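OxyA protein (Actinoplanes teichomyceticus, PDB 5HH3) is a heme-dependent cytochrome P450 that probably catalyses a phenolic coupling step, cyclising the peptide precursor during glycopeptide antibiotic biosynthesis. Local coordinates at residues Leu339-Gly342 against His347-Gly350. Numbering follows the deposited sequence.
With HEM (protoporphyrin IX containing Fe), chain G.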
ATOM      1  N   LEU B 339      14.369  -8.926 -20.585  1.00 27.87           N
ATOM      2  CA  LEU B 339      14.673  -7.843 -19.657  1.00 27.53           C
ATOM      3  C   LEU B 339      14.411  -8.276 -18.214  1.00 26.64           C
ATOM      4  O   LEU B 339      13.984  -7.462 -17.377  1.00 25.18           O
ATOM      5  CB  LEU B 339      13.793  -6.639 -19.982  1.00 27.99           C
ATOM      6  CG  LEU B 339      13.902  -6.029 -21.363  1.00 29.51           C
ATOM      7  CD1 LEU B 339      12.776  -5.040 -21.573  1.00 29.94           C
ATOM      8  CD2 LEU B 339      15.272  -5.382 -21.548  1.00 31.62           C
ATOM      9  N   ALA B 340      14.597  -9.565 -17.927  1.00 26.11           N
ATOM     10  CA  ALA B 340      14.351 -10.147 -16.587  1.00 25.82           C
ATOM     11  C   ALA B 340      15.097  -9.484 -15.435  1.00 25.89           C
ATOM     12  O   ALA B 340      14.641  -9.525 -14.290  1.00 25.94           O
ATOM     13  CB  ALA B 340      14.639 -11.646 -16.601  1.00 26.14           C
ATOM     14  N   PHE B 341      16.242  -8.897 -15.744  1.00 26.72           N
ATOM     15  CA  PHE B 341      17.068  -8.177 -14.776  1.00 27.81           C
ATOM     16  C   PHE B 341      16.959  -6.644 -14.907  1.00 27.85           C
ATOM     17  O   PHE B 341      17.811  -5.908 -14.392  1.00 27.26           O
ATOM     18  CB  PHE B 341      18.530  -8.615 -14.928  1.00 28.33           C
ATOM     19  CG  PHE B 341      18.756 -10.068 -14.616  1.00 28.56           C
ATOM     20  CD1 PHE B 341      18.840 -10.496 -13.302  1.00 28.30           C
ATOM     21  CD2 PHE B 341      18.910 -11.007 -15.649  1.00 29.29           C
ATOM     22  CE1 PHE B 341      19.036 -11.839 -13.005  1.00 29.34           C
ATOM     23  CE2 PHE B 341      19.112 -12.347 -15.360  1.00 29.98           C
ATOM     24  CZ  PHE B 341      19.167 -12.766 -14.035  1.00 29.75           C
ATOM     25  N   GLY B 342      15.906  -6.167 -15.571  1.00 27.54           N
ATOM     26  CA  GLY B 342      15.685  -4.748 -15.715  1.00 27.05           C
ATOM     27  C   GLY B 342      16.589  -4.121 -16.765  1.00 27.29           C
ATOM     28  O   GLY B 342      17.077  -4.793 -17.663  1.00 27.97           O
ATOM     29  N   HIS B 347      19.597  -1.617 -13.327  1.00 29.74           N
ATOM     30  CA  HIS B 347      19.647  -2.991 -13.768  0.50 30.27           C
ATOM     31  C   HIS B 347      20.315  -3.852 -12.701  1.00 30.64           C
ATOM     32  O   HIS B 347      21.242  -3.403 -12.015  1.00 30.74           O
ATOM     33  CB  HIS B 347      20.336  -3.112 -15.137  1.00 33.07           C
ATOM     34  CG  HIS B 347      21.831  -2.997 -15.109  1.00 36.43           C
ATOM     35  ND1 HIS B 347      22.653  -4.093 -14.956  1.00 39.10           N
ATOM     36  CD2 HIS B 347      22.659  -1.925 -15.231  1.00 38.93           C
ATOM     37  CE1 HIS B 347      23.918  -3.707 -14.975  1.00 39.40           C
ATOM     38  NE2 HIS B 347      23.950  -2.396 -15.142  1.00 40.39           N
ATOM     39  N   CYS B 348      19.823  -5.084 -12.554  1.00 28.78           N
ATOM     40  CA  CYS B 348      20.217  -5.941 -11.446  1.00 28.78           C
ATOM     41  C   CYS B 348      21.723  -5.900 -11.146  1.00 28.97           C
ATOM     42  O   CYS B 348      22.522  -6.296 -11.975  1.00 29.50           O
ATOM     43  CB  CYS B 348      19.804  -7.393 -11.689  1.00 28.93           C
ATOM     44  SG  CYS B 348      19.976  -8.384 -10.184  1.00 29.70           S
ATOM     45  N   LEU B 349      22.095  -5.445  -9.958  1.00 29.32           N
ATOM     46  CA  LEU B 349      23.494  -5.540  -9.509  1.00 31.57           C
ATOM     47  C   LEU B 349      23.971  -6.996  -9.361  1.00 31.38           C
ATOM     48  O   LEU B 349      25.135  -7.301  -9.610  1.00 31.55           O
ATOM     49  CB  LEU B 349      23.670  -4.807  -8.174  1.00 32.66           C
ATOM     50  CG  LEU B 349      25.087  -4.741  -7.576  1.00 34.24           C
ATOM     51  CD1 LEU B 349      26.044  -4.042  -8.526  1.00 35.77           C
ATOM     52  CD2 LEU B 349      25.055  -4.054  -6.231  1.00 34.67           C
ATOM     53  N   GLY B 350      23.070  -7.890  -8.964  1.00 30.62           N
ATOM     54  CA  GLY B 350      23.436  -9.272  -8.698  1.00 31.49           C
ATOM     55  C   GLY B 350      23.254 -10.234  -9.855  1.00 32.14           C
ATOM     56  O   GLY B 350      23.268 -11.451  -9.626  1.00 31.68           O
TER
HETATM   57  CHA HEM G 401      17.726  -4.846  -9.089  1.00 28.02           C
HETATM   58  CHB HEM G 401      20.712  -7.481  -6.318  1.00 30.51           C
HETATM   59  CHC HEM G 401      18.858 -11.549  -8.238  1.00 30.69           C
HETATM   60  CHD HEM G 401      15.960  -8.898 -11.033  1.00 28.31           C
HETATM   61  C1A HEM G 401      18.666  -5.222  -8.158  1.00 30.41           C
HETATM   62  C2A HEM G 401      19.338  -4.314  -7.293  1.00 30.00           C
HETATM   63  C3A HEM G 401      20.186  -5.051  -6.523  1.00 30.86           C
HETATM   64  C4A HEM G 401      20.038  -6.416  -6.899  1.00 31.46           C
HETATM   65  CMA HEM G 401      21.101  -4.529  -5.444  1.00 31.68           C
HETATM   66  CAA HEM G 401      19.151  -2.810  -7.260  1.00 28.43           C
HETATM   67  CBA HEM G 401      20.109  -2.174  -8.267  1.00 27.63           C
HETATM   68  CGA HEM G 401      20.005  -0.660  -8.362  1.00 28.21           C
HETATM   69  O1A HEM G 401      18.971  -0.035  -8.021  1.00 26.09           O
HETATM   70  O2A HEM G 401      20.981  -0.004  -8.815  1.00 27.86           O
HETATM   71  C1B HEM G 401      20.465  -8.842  -6.585  1.00 31.57           C
HETATM   72  C2B HEM G 401      21.135  -9.932  -5.933  1.00 32.86           C
HETATM   73  C3B HEM G 401      20.620 -11.094  -6.465  1.00 33.45           C
HETATM   74  C4B HEM G 401      19.611 -10.658  -7.469  1.00 31.80           C
HETATM   75  CMB HEM G 401      22.208  -9.830  -4.869  1.00 32.75           C
HETATM   76  CAB HEM G 401      20.952 -12.520  -6.214  1.00 35.33           C
HETATM   77  CBB HEM G 401      21.959 -12.998  -5.476  1.00 39.36           C
HETATM   78  C1C HEM G 401      17.884 -11.213  -9.169  1.00 30.37           C
HETATM   79  C2C HEM G 401      17.123 -12.128  -9.929  1.00 29.88           C
HETATM   80  C3C HEM G 401      16.274 -11.360 -10.737  1.00 31.49           C
HETATM   81  C4C HEM G 401      16.558  -9.980 -10.447  1.00 30.10           C
HETATM   82  CMC HEM G 401      17.207 -13.641  -9.854  1.00 30.30           C
HETATM   83  CAC HEM G 401      15.268 -11.789 -11.743  1.00 33.21           C
HETATM   84  CBC HEM G 401      15.011 -13.035 -12.132  1.00 38.31           C
HETATM   85  C1D HEM G 401      16.241  -7.578 -10.685  1.00 28.56           C
HETATM   86  C2D HEM G 401      15.509  -6.464 -11.325  1.00 29.49           C
HETATM   87  C3D HEM G 401      15.993  -5.334 -10.789  1.00 28.43           C
HETATM   88  C4D HEM G 401      17.019  -5.778  -9.822  1.00 27.50           C
HETATM   89  CMD HEM G 401      14.414  -6.503 -12.367  1.00 28.15           C
HETATM   90  CAD HEM G 401      15.538  -3.924 -11.143  1.00 26.89           C
HETATM   91  CBD HEM G 401      14.296  -3.442 -10.379  1.00 26.24           C
HETATM   92  CGD HEM G 401      13.909  -2.016 -10.805  1.00 26.34           C
HETATM   93  O1D HEM G 401      12.958  -1.403 -10.288  1.00 25.33           O
HETATM   94  O2D HEM G 401      14.503  -1.388 -11.692  1.00 25.65           O
HETATM   95  NA  HEM G 401      19.115  -6.505  -7.918  1.00 30.75           N
HETATM   96  NB  HEM G 401      19.609  -9.327  -7.490  1.00 31.09           N
HETATM   97  NC  HEM G 401      17.562  -9.934  -9.524  1.00 29.88           N
HETATM   98  ND  HEM G 401      17.163  -7.119  -9.815  1.00 28.17           N
HETATM   99 FE   HEM G 401      18.342  -8.172  -8.710  1.00 28.35          FE
HETATM  100  O   HOH W   1      16.952  -8.040  -7.136  1.00 34.09           O
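F341 and C348 are joined through their backbones by a nearly straight hydrogen bond, C348 N to F341 O at 2.8 Å (173° at the hydrogen), which closes the cysteine-ligand loop of a cytochrome P450. These two are the Phe and Cys of the family's heme-binding signature, FxxGxxxCxG, whose last glycine is G350. A type I beta turn from L339 to G342, with G342 N bonded to L339 O, presents that carbonyl, and a longer CA-H...O contact from H347 CA reaches the same oxygen. The principle at work, a thiolate ligand positioned by its protein surroundings, is seen in C348: its CB points toward the turn, and with SG anti to the backbone N (chi1 -168°) the sulfur is carried to the heme iron, 2.2 Å away, as the axial ligand, while a water 2.1 Å from the iron occupies the other axial position. The amide of C348 is thus tied to the turn while its sulfur is tied to the metal. Beside it, the phenylalanine ring comes obliquely: F341 CD1 meets C348 CB at 3.6 Å, and CE1 of the same ring comes equally near C3C of the porphyrin. C348 SG stands 5.2 Å from the ring centroid, far off its normal, in an oblique sulfur-aromatic contact. G342 adopts a positive phi of 77° where the backbone passes close to the heme, its N 3.6 Å from the methyl CMD. Beyond the cysteine the chain runs on along the porphyrin, with L349 CB 3.8 Å from the methyl CMA and G350 N 3.6 Å from CHB. H347 turns its imidazole away from the turn, and its carbonyl accepts a hydrogen bond from R103, which also binds the heme. Both segments precede helix 351-368, N-capped by G350; F341 packs on I279 of helix 274-282, L339 on helix 60-68.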